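Local coordinates for protein histidinol-phosphate aminotransferase (Clostridium acetobutylicum, PDB 3FTB) that probably acts as a pyridoxal 5'-phosphate-dependent aminotransferase that interconverts histidinol phosphate and its keto counterpart in histidine biosynthesis, at residues E275-F288 with I341-K355. Residues are numbered along the deposited sequence; the frame is centred on the assembly and turned at random.
Sequences ERKRFIEELNKIGF and IKDEKKNTKFLRALK
A chi1 of -166° swings CG of E275 away from its own backbone nitrogen, and a bend at chi2 then turns the carboxylate toward N347 on the facing helix, while R278, also extended at chi1 and bent at chi3, brings its guanidinium alongside. E275 OE2 thus exemplifies a buried polar atom satisfied by two donors: N347 ND2 donates to its anti lone pair at 3.0 Å, nearly straight at 164°, and R278 NH2 reaches its syn lone pair at 3.0 Å. The E344 carboxylate stacks over one guanidinium face, its OE2 3.6 Å from R278 NE, an attraction of charges alone. R278 probably also offsets the repulsion between E275 OE1 and E344 OE1, 3.1 Å apart, and its NH2 donates obliquely to T348 OG1. On the sheet side of this cluster F279 CD2 meets I341 CG1; further along, L351 CD1 touches E282 CB at 3.4 Å, I286 CD1 wedges against L351 and L354, and a water bridges E282 O to K355 NZ. Segments 275-285 and 344-355 run nearly parallel (8°, axes 10.6 Å apart at closest), consistent with a fold type I small domain: F279 and L283 pack on strand 299-304, L283 also on 289-293, F350 on 321-325.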
ATOM      1  N   GLU A 275      -2.453 -20.599 -27.868  1.00 49.95           N
ATOM      2  CA  GLU A 275      -2.543 -21.540 -26.762  1.00 47.13           C
ATOM      3  C   GLU A 275      -3.967 -21.678 -26.213  1.00 49.22           C
ATOM      4  O   GLU A 275      -4.447 -22.794 -25.990  1.00 50.56           O
ATOM      5  CB  GLU A 275      -1.540 -21.184 -25.659  1.00 43.58           C
ATOM      6  CG  GLU A 275      -1.336 -22.286 -24.630  1.00 55.38           C
ATOM      7  CD  GLU A 275      -1.082 -23.655 -25.262  1.00 61.42           C
ATOM      8  OE1 GLU A 275      -0.587 -23.695 -26.408  1.00 59.76           O
ATOM      9  OE2 GLU A 275      -1.371 -24.690 -24.613  1.00 56.94           O
ATOM     10  N   ARG A 276      -4.656 -20.559 -26.016  1.00 48.56           N
ATOM     11  CA  ARG A 276      -6.017 -20.633 -25.493  1.00 49.72           C
ATOM     12  C   ARG A 276      -6.873 -21.492 -26.407  1.00 50.38           C
ATOM     13  O   ARG A 276      -7.659 -22.308 -25.941  1.00 41.93           O
ATOM     14  CB  ARG A 276      -6.656 -19.251 -25.321  1.00 47.79           C
ATOM     15  CG  ARG A 276      -8.081 -19.303 -24.749  1.00 47.62           C
ATOM     16  CD  ARG A 276      -8.679 -17.915 -24.531  1.00 35.43           C
ATOM     17  NE  ARG A 276      -8.443 -17.033 -25.672  1.00 31.99           N
ATOM     18  CZ  ARG A 276      -7.924 -15.810 -25.581  1.00 35.93           C
ATOM     19  NH1 ARG A 276      -7.614 -15.306 -24.392  1.00 40.58           N
ATOM     20  NH2 ARG A 276      -7.720 -15.086 -26.676  1.00 32.71           N
ATOM     21  N   LYS A 277      -6.707 -21.303 -27.712  1.00 53.68           N
ATOM     22  CA  LYS A 277      -7.494 -22.025 -28.707  1.00 57.32           C
ATOM     23  C   LYS A 277      -7.221 -23.527 -28.669  1.00 54.37           C
ATOM     24  O   LYS A 277      -8.147 -24.331 -28.770  1.00 56.35           O
ATOM     25  CB  LYS A 277      -7.231 -21.470 -30.114  1.00 59.26           C
ATOM     26  CG  LYS A 277      -8.205 -21.961 -31.172  1.00 55.51           C
ATOM     27  CD  LYS A 277      -7.919 -21.321 -32.521  1.00 56.41           C
ATOM     28  CE  LYS A 277      -8.743 -21.975 -33.625  1.00 55.84           C
ATOM     29  NZ  LYS A 277      -8.399 -23.416 -33.804  1.00 50.24           N
ATOM     30  N   ARG A 278      -5.952 -23.895 -28.518  1.00 47.80           N
ATOM     31  CA  ARG A 278      -5.562 -25.300 -28.463  1.00 37.43           C
ATOM     32  C   ARG A 278      -6.000 -25.931 -27.148  1.00 36.40           C
ATOM     33  O   ARG A 278      -6.644 -26.978 -27.128  1.00 30.34           O
ATOM     34  CB  ARG A 278      -4.043 -25.444 -28.614  1.00 40.29           C
ATOM     35  CG  ARG A 278      -3.571 -26.878 -28.820  1.00 40.65           C
ATOM     36  CD  ARG A 278      -2.066 -27.003 -28.638  1.00 38.71           C
ATOM     37  NE  ARG A 278      -1.677 -26.848 -27.239  1.00 38.85           N
ATOM     38  CZ  ARG A 278      -1.238 -27.838 -26.467  1.00 40.72           C
ATOM     39  NH1 ARG A 278      -1.127 -29.063 -26.959  1.00 49.58           N
ATOM     40  NH2 ARG A 278      -0.905 -27.605 -25.202  1.00 32.85           N
ATOM     41  N   PHE A 279      -5.628 -25.286 -26.050  1.00 41.96           N
ATOM     42  CA  PHE A 279      -5.966 -25.762 -24.716  1.00 39.13           C
ATOM     43  C   PHE A 279      -7.433 -26.216 -24.651  1.00 44.98           C
ATOM     44  O   PHE A 279      -7.747 -27.301 -24.148  1.00 44.38           O
ATOM     45  CB  PHE A 279      -5.679 -24.660 -23.678  1.00 30.40           C
ATOM     46  CG  PHE A 279      -5.675 -25.149 -22.259  1.00 36.87           C
ATOM     47  CD1 PHE A 279      -4.757 -26.105 -21.841  1.00 29.72           C
ATOM     48  CD2 PHE A 279      -6.594 -24.670 -21.343  1.00 32.43           C
ATOM     49  CE1 PHE A 279      -4.753 -26.555 -20.546  1.00 27.53           C
ATOM     50  CE2 PHE A 279      -6.595 -25.128 -20.043  1.00 31.92           C
ATOM     51  CZ  PHE A 279      -5.670 -26.074 -19.647  1.00 27.02           C
ATOM     52  N   ILE A 280      -8.324 -25.389 -25.187  1.00 43.01           N
ATOM     53  CA  ILE A 280      -9.754 -25.664 -25.132  1.00 45.93           C
ATOM     54  C   ILE A 280     -10.157 -26.856 -26.009  1.00 50.19           C
ATOM     55  O   ILE A 280     -11.148 -27.538 -25.722  1.00 50.31           O
ATOM     56  CB  ILE A 280     -10.581 -24.423 -25.528  1.00 46.95           C
ATOM     57  CG1 ILE A 280     -10.819 -23.506 -24.317  1.00 52.89           C
ATOM     58  CG2 ILE A 280     -11.920 -24.842 -26.123  1.00 42.39           C
ATOM     59  CD1 ILE A 280      -9.571 -23.142 -23.519  1.00 48.56           C
ATOM     60  N   GLU A 281      -9.403 -27.113 -27.076  1.00 50.54           N
ATOM     61  CA  GLU A 281      -9.711 -28.256 -27.942  1.00 40.95           C
ATOM     62  C   GLU A 281      -9.262 -29.532 -27.264  1.00 46.45           C
ATOM     63  O   GLU A 281      -9.967 -30.541 -27.287  1.00 43.17           O
ATOM     64  CB  GLU A 281      -9.068 -28.110 -29.326  1.00 35.98           C
ATOM     65  CG  GLU A 281      -9.823 -27.137 -30.237  1.00 45.47           C
ATOM     66  CD  GLU A 281      -8.984 -26.634 -31.398  1.00 52.56           C
ATOM     67  OE1 GLU A 281      -7.739 -26.670 -31.278  1.00 62.07           O
ATOM     68  OE2 GLU A 281      -9.567 -26.198 -32.421  1.00 46.47           O
ATOM     69  N   GLU A 282      -8.091 -29.476 -26.639  1.00 40.75           N
ATOM     70  CA  GLU A 282      -7.613 -30.591 -25.837  1.00 40.74           C
ATOM     71  C   GLU A 282      -8.536 -30.901 -24.646  1.00 43.76           C
ATOM     72  O   GLU A 282      -8.792 -32.074 -24.350  1.00 48.59           O
ATOM     73  CB  GLU A 282      -6.189 -30.315 -25.366  1.00 44.93           C
ATOM     74  CG  GLU A 282      -5.237 -30.064 -26.510  1.00 43.88           C
ATOM     75  CD  GLU A 282      -5.306 -31.164 -27.539  1.00 54.67           C
ATOM     76  OE1 GLU A 282      -5.673 -30.869 -28.697  1.00 59.98           O
ATOM     77  OE2 GLU A 282      -5.017 -32.327 -27.183  1.00 55.01           O
ATOM     78  N   LEU A 283      -9.035 -29.867 -23.965  1.00 40.23           N
ATOM     79  CA  LEU A 283      -9.937 -30.070 -22.827  1.00 31.10           C
ATOM     80  C   LEU A 283     -11.237 -30.693 -23.307  1.00 29.11           C
ATOM     81  O   LEU A 283     -11.877 -31.461 -22.587  1.00 33.43           O
ATOM     82  CB  LEU A 283     -10.247 -28.757 -22.088  1.00 19.79           C
ATOM     83  CG  LEU A 283      -9.317 -28.201 -21.001  1.00 25.41           C
ATOM     84  CD1 LEU A 283      -9.948 -26.955 -20.425  1.00 23.55           C
ATOM     85  CD2 LEU A 283      -9.034 -29.206 -19.882  1.00 22.73           C
ATOM     86  N   ASN A 284     -11.627 -30.358 -24.533  1.00 34.47           N
ATOM     87  CA  ASN A 284     -12.915 -30.809 -25.058  1.00 36.58           C
ATOM     88  C   ASN A 284     -12.916 -32.311 -25.334  1.00 46.81           C
ATOM     89  O   ASN A 284     -13.971 -32.938 -25.392  1.00 50.31           O
ATOM     90  CB  ASN A 284     -13.313 -30.010 -26.309  1.00 31.59           C
ATOM     91  CG  ASN A 284     -14.155 -28.780 -25.984  1.00 32.49           C
ATOM     92  OD1 ASN A 284     -13.887 -27.692 -26.481  1.00 33.51           O
ATOM     93  ND2 ASN A 284     -15.185 -28.955 -25.155  1.00 30.35           N
ATOM     94  N   LYS A 285     -11.719 -32.874 -25.483  1.00 46.44           N
ATOM     95  CA  LYS A 285     -11.540 -34.296 -25.730  1.00 52.15           C
ATOM     96  C   LYS A 285     -11.611 -35.116 -24.440  1.00 59.28           C
ATOM     97  O   LYS A 285     -11.924 -36.312 -24.474  1.00 65.33           O
ATOM     98  CB  LYS A 285     -10.200 -34.546 -26.436  1.00 52.58           C
ATOM     99  CG  LYS A 285     -10.059 -33.876 -27.805  1.00 54.89           C
ATOM    100  CD  LYS A 285      -8.599 -33.861 -28.263  1.00 57.91           C
ATOM    101  CE  LYS A 285      -8.469 -33.586 -29.754  1.00 57.41           C
ATOM    102  NZ  LYS A 285      -9.121 -32.303 -30.147  1.00 57.38           N
ATOM    103  N   ILE A 286     -11.320 -34.474 -23.308  1.00 55.28           N
ATOM    104  CA  ILE A 286     -11.268 -35.177 -22.020  1.00 49.47           C
ATOM    105  C   ILE A 286     -12.661 -35.620 -21.580  1.00 43.78           C
ATOM    106  O   ILE A 286     -13.612 -34.835 -21.628  1.00 48.25           O
ATOM    107  CB  ILE A 286     -10.552 -34.327 -20.939  1.00 34.90           C
ATOM    108  CG1 ILE A 286      -9.280 -33.721 -21.532  1.00 31.75           C
ATOM    109  CG2 ILE A 286     -10.245 -35.158 -19.693  1.00 31.92           C
ATOM    110  CD1 ILE A 286      -8.178 -33.551 -20.559  1.00 36.75           C
ATOM    111  N   GLY A 287     -12.774 -36.884 -21.170  1.00 33.34           N
ATOM    112  CA  GLY A 287     -14.062 -37.517 -20.954  1.00 34.49           C
ATOM    113  C   GLY A 287     -14.925 -36.971 -19.832  1.00 39.62           C
ATOM    114  O   GLY A 287     -16.155 -36.881 -19.970  1.00 40.51           O
ATOM    115  N   PHE A 288     -14.302 -36.617 -18.712  1.00 36.93           N
ATOM    116  CA  PHE A 288     -15.071 -36.075 -17.598  1.00 40.37           C
ATOM    117  C   PHE A 288     -15.323 -34.592 -17.800  1.00 38.83           C
ATOM    118  O   PHE A 288     -16.154 -33.997 -17.111  1.00 39.82           O
ATOM    119  CB  PHE A 288     -14.402 -36.344 -16.248  1.00 44.87           C
ATOM    120  CG  PHE A 288     -12.986 -35.884 -16.171  1.00 35.25           C
ATOM    121  CD1 PHE A 288     -12.697 -34.575 -15.885  1.00 24.64           C
ATOM    122  CD2 PHE A 288     -11.944 -36.771 -16.368  1.00 37.14           C
ATOM    123  CE1 PHE A 288     -11.395 -34.150 -15.803  1.00 31.92           C
ATOM    124  CE2 PHE A 288     -10.640 -36.354 -16.291  1.00 33.78           C
ATOM    125  CZ  PHE A 288     -10.363 -35.044 -16.007  1.00 34.60           C
ATOM    126  N   ILE A 341      -4.639 -20.961 -17.923  1.00 44.53           N
ATOM    127  CA  ILE A 341      -4.085 -21.250 -19.235  1.00 48.84           C
ATOM    128  C   ILE A 341      -2.691 -20.646 -19.261  1.00 41.09           C
ATOM    129  O   ILE A 341      -2.543 -19.427 -19.195  1.00 37.10           O
ATOM    130  CB  ILE A 341      -4.971 -20.680 -20.382  1.00 42.26           C
ATOM    131  CG1 ILE A 341      -6.367 -21.301 -20.320  1.00 35.87           C
ATOM    132  CG2 ILE A 341      -4.336 -20.937 -21.752  1.00 44.20           C
ATOM    133  CD1 ILE A 341      -7.270 -20.894 -21.451  1.00 41.59           C
ATOM    134  N   LYS A 342      -1.679 -21.510 -19.311  1.00 40.21           N
ATOM    135  CA  LYS A 342      -0.285 -21.088 -19.297  1.00 30.02           C
ATOM    136  C   LYS A 342       0.327 -21.317 -20.662  1.00 34.56           C
ATOM    137  O   LYS A 342      -0.371 -21.306 -21.675  1.00 28.28           O
ATOM    138  CB  LYS A 342       0.492 -21.885 -18.250  1.00 31.54           C
ATOM    139  CG  LYS A 342      -0.171 -21.865 -16.892  1.00 39.75           C
ATOM    140  CD  LYS A 342       0.526 -22.762 -15.899  1.00 43.02           C
ATOM    141  CE  LYS A 342      -0.065 -22.581 -14.511  1.00 44.04           C
ATOM    142  NZ  LYS A 342       0.316 -21.271 -13.924  1.00 49.60           N
ATOM    143  N   ASP A 343       1.639 -21.534 -20.677  1.00 42.12           N
ATOM    144  CA  ASP A 343       2.359 -21.880 -21.895  1.00 36.27           C
ATOM    145  C   ASP A 343       2.136 -23.354 -22.289  1.00 45.78           C
ATOM    146  O   ASP A 343       1.826 -24.202 -21.449  1.00 41.94           O
ATOM    147  CB  ASP A 343       3.846 -21.602 -21.705  1.00 30.86           C
ATOM    148  CG  ASP A 343       4.410 -22.274 -20.462  1.00 34.78           C
ATOM    149  OD1 ASP A 343       5.168 -23.255 -20.608  1.00 42.03           O
ATOM    150  OD2 ASP A 343       4.096 -21.830 -19.338  1.00 32.94           O
ATOM    151  N   GLU A 344       2.297 -23.641 -23.578  1.00 53.66           N
ATOM    152  CA  GLU A 344       2.058 -24.970 -24.138  1.00 51.56           C
ATOM    153  C   GLU A 344       2.707 -26.122 -23.353  1.00 45.89           C
ATOM    154  O   GLU A 344       2.099 -27.177 -23.156  1.00 39.94           O
ATOM    155  CB  GLU A 344       2.498 -24.988 -25.611  1.00 55.08           C
ATOM    156  CG  GLU A 344       2.121 -26.256 -26.391  1.00 62.16           C
ATOM    157  CD  GLU A 344       1.790 -25.976 -27.861  1.00 58.95           C
ATOM    158  OE1 GLU A 344       1.685 -24.789 -28.238  1.00 64.16           O
ATOM    159  OE2 GLU A 344       1.622 -26.936 -28.642  1.00 50.11           O
ATOM    160  N   LYS A 345       3.938 -25.924 -22.903  1.00 47.01           N
ATOM    161  CA  LYS A 345       4.669 -26.987 -22.211  1.00 53.58           C
ATOM    162  C   LYS A 345       4.021 -27.400 -20.885  1.00 51.91           C
ATOM    163  O   LYS A 345       3.792 -28.583 -20.640  1.00 51.60           O
ATOM    164  CB  LYS A 345       6.116 -26.567 -21.968  1.00 63.49           C
ATOM    165  CG  LYS A 345       7.068 -27.728 -21.729  1.00 71.73           C
ATOM    166  CD  LYS A 345       8.436 -27.235 -21.274  1.00 77.02           C
ATOM    167  CE  LYS A 345       9.541 -28.221 -21.633  1.00 78.83           C
ATOM    168  NZ  LYS A 345       9.873 -28.158 -23.090  1.00 78.01           N
ATOM    169  N   LYS A 346       3.742 -26.422 -20.027  1.00 46.65           N
ATOM    170  CA  LYS A 346       3.039 -26.689 -18.771  1.00 42.72           C
ATOM    171  C   LYS A 346       1.627 -27.235 -19.010  1.00 42.81           C
ATOM    172  O   LYS A 346       1.144 -28.097 -18.270  1.00 44.71           O
ATOM    173  CB  LYS A 346       2.974 -25.424 -17.900  1.00 38.58           C
ATOM    174  CG  LYS A 346       4.332 -24.955 -17.376  1.00 38.42           C
ATOM    175  CD  LYS A 346       4.178 -24.017 -16.183  1.00 42.34           C
ATOM    176  CE  LYS A 346       5.488 -23.350 -15.825  1.00 34.39           C
ATOM    177  NZ  LYS A 346       5.969 -22.513 -16.957  1.00 44.72           N
ATOM    178  N   ASN A 347       0.977 -26.718 -20.053  1.00 40.68           N
ATOM    179  CA  ASN A 347      -0.380 -27.100 -20.418  1.00 32.41           C
ATOM    180  C   ASN A 347      -0.487 -28.553 -20.889  1.00 39.34           C
ATOM    181  O   ASN A 347      -1.423 -29.271 -20.534  1.00 36.63           O
ATOM    182  CB  ASN A 347      -0.910 -26.152 -21.501  1.00 33.85           C
ATOM    183  CG  ASN A 347      -1.462 -24.855 -20.929  1.00 34.49           C
ATOM    184  OD1 ASN A 347      -1.459 -24.642 -19.710  1.00 34.21           O
ATOM    185  ND2 ASN A 347      -1.948 -23.985 -21.806  1.00 30.85           N
ATOM    186  N   THR A 348       0.469 -28.983 -21.704  1.00 40.69           N
ATOM    187  CA  THR A 348       0.466 -30.355 -22.182  1.00 43.95           C
ATOM    188  C   THR A 348       0.712 -31.297 -21.005  1.00 49.38           C
ATOM    189  O   THR A 348       0.114 -32.363 -20.909  1.00 44.63           O
ATOM    190  CB  THR A 348       1.524 -30.567 -23.276  1.00 48.53           C
ATOM    191  OG1 THR A 348       1.199 -29.764 -24.420  1.00 47.30           O
ATOM    192  CG2 THR A 348       1.582 -32.036 -23.683  1.00 48.63           C
ATOM    193  N   LYS A 349       1.585 -30.881 -20.095  1.00 55.22           N
ATOM    194  CA  LYS A 349       1.839 -31.650 -18.885  1.00 50.45           C
ATOM    195  C   LYS A 349       0.550 -31.759 -18.077  1.00 47.01           C
ATOM    196  O   LYS A 349       0.134 -32.849 -17.681  1.00 37.96           O
ATOM    197  CB  LYS A 349       2.924 -30.974 -18.048  1.00 43.64           C
ATOM    198  CG  LYS A 349       3.623 -31.910 -17.082  1.00 44.82           C
ATOM    199  CD  LYS A 349       4.355 -31.150 -15.995  1.00 42.26           C
ATOM    200  CE  LYS A 349       5.263 -32.077 -15.198  1.00 51.12           C
ATOM    201  NZ  LYS A 349       6.238 -32.813 -16.063  1.00 45.57           N
ATOM    202  N   PHE A 350      -0.076 -30.612 -17.834  1.00 45.54           N
ATOM    203  CA  PHE A 350      -1.371 -30.542 -17.160  1.00 41.81           C
ATOM    204  C   PHE A 350      -2.413 -31.534 -17.716  1.00 44.97           C
ATOM    205  O   PHE A 350      -3.020 -32.311 -16.964  1.00 39.22           O
ATOM    206  CB  PHE A 350      -1.912 -29.110 -17.255  1.00 39.82           C
ATOM    207  CG  PHE A 350      -3.283 -28.947 -16.681  1.00 43.53           C
ATOM    208  CD1 PHE A 350      -3.475 -28.943 -15.301  1.00 41.66           C
ATOM    209  CD2 PHE A 350      -4.386 -28.806 -17.516  1.00 45.26           C
ATOM    210  CE1 PHE A 350      -4.742 -28.797 -14.760  1.00 36.81           C
ATOM    211  CE2 PHE A 350      -5.662 -28.660 -16.983  1.00 42.12           C
ATOM    212  CZ  PHE A 350      -5.837 -28.657 -15.601  1.00 42.46           C
ATOM    213  N   LEU A 351      -2.613 -31.485 -19.033  1.00 46.95           N
ATOM    214  CA  LEU A 351      -3.601 -32.306 -19.726  1.00 42.82           C
ATOM    215  C   LEU A 351      -3.263 -33.786 -19.619  1.00 40.85           C
ATOM    216  O   LEU A 351      -4.157 -34.628 -19.477  1.00 34.21           O
ATOM    217  CB  LEU A 351      -3.681 -31.908 -21.207  1.00 50.38           C
ATOM    218  CG  LEU A 351      -4.374 -30.601 -21.616  1.00 47.50           C
ATOM    219  CD1 LEU A 351      -3.794 -30.067 -22.916  1.00 41.27           C
ATOM    220  CD2 LEU A 351      -5.889 -30.796 -21.734  1.00 43.55           C
ATOM    221  N   ARG A 352      -1.973 -34.103 -19.697  1.00 30.92           N
ATOM    222  CA  ARG A 352      -1.542 -35.488 -19.604  1.00 35.04           C
ATOM    223  C   ARG A 352      -1.768 -36.077 -18.221  1.00 38.06           C
ATOM    224  O   ARG A 352      -1.681 -37.281 -18.044  1.00 49.26           O
ATOM    225  CB  ARG A 352      -0.092 -35.637 -20.047  1.00 37.69           C
ATOM    226  CG  ARG A 352       0.101 -35.245 -21.507  1.00 52.72           C
ATOM    227  CD  ARG A 352       1.543 -35.404 -21.956  1.00 70.28           C
ATOM    228  NE  ARG A 352       2.473 -34.783 -21.018  1.00 83.16           N
ATOM    229  CZ  ARG A 352       3.775 -34.629 -21.244  1.00 83.48           C
ATOM    230  NH1 ARG A 352       4.303 -35.048 -22.388  1.00 79.29           N
ATOM    231  NH2 ARG A 352       4.545 -34.056 -20.328  1.00 82.30           N
ATOM    232  N   ALA A 353      -2.068 -35.225 -17.246  1.00 34.45           N
ATOM    233  CA  ALA A 353      -2.475 -35.691 -15.927  1.00 32.70           C
ATOM    234  C   ALA A 353      -3.991 -35.885 -15.903  1.00 39.65           C
ATOM    235  O   ALA A 353      -4.496 -36.842 -15.306  1.00 38.40           O
ATOM    236  CB  ALA A 353      -2.048 -34.703 -14.864  1.00 32.01           C
ATOM    237  N   LEU A 354      -4.706 -34.965 -16.550  1.00 32.18           N
ATOM    238  CA  LEU A 354      -6.160 -35.039 -16.682  1.00 32.54           C
ATOM    239  C   LEU A 354      -6.539 -36.328 -17.378  1.00 34.82           C
ATOM    240  O   LEU A 354      -7.544 -36.954 -17.057  1.00 37.07           O
ATOM    241  CB  LEU A 354      -6.681 -33.868 -17.512  1.00 33.15           C
ATOM    242  CG  LEU A 354      -7.382 -32.721 -16.788  1.00 29.78           C
ATOM    243  CD1 LEU A 354      -6.630 -32.313 -15.533  1.00 32.35           C
ATOM    244  CD2 LEU A 354      -7.534 -31.545 -17.717  1.00 19.13           C
ATOM    245  N   LYS A 355      -5.722 -36.700 -18.355  1.00 31.07           N
ATOM    246  CA  LYS A 355      -5.891 -37.940 -19.090  1.00 37.74           C
ATOM    247  C   LYS A 355      -5.656 -39.169 -18.200  1.00 37.30           C
ATOM    248  O   LYS A 355      -6.399 -40.159 -18.263  1.00 31.25           O
ATOM    249  CB  LYS A 355      -4.951 -37.936 -20.307  1.00 41.58           C
ATOM    250  CG  LYS A 355      -5.382 -36.985 -21.413  1.00 49.12           C
ATOM    251  CD  LYS A 355      -4.200 -36.514 -22.259  1.00 60.10           C
ATOM    252  CE  LYS A 355      -4.655 -35.609 -23.403  1.00 67.33           C
ATOM    253  NZ  LYS A 355      -5.495 -34.454 -22.952  1.00 71.14           N
TER
HETATM  254  O   HOH W   1      -7.336 -34.097 -25.175  1.00 29.19           O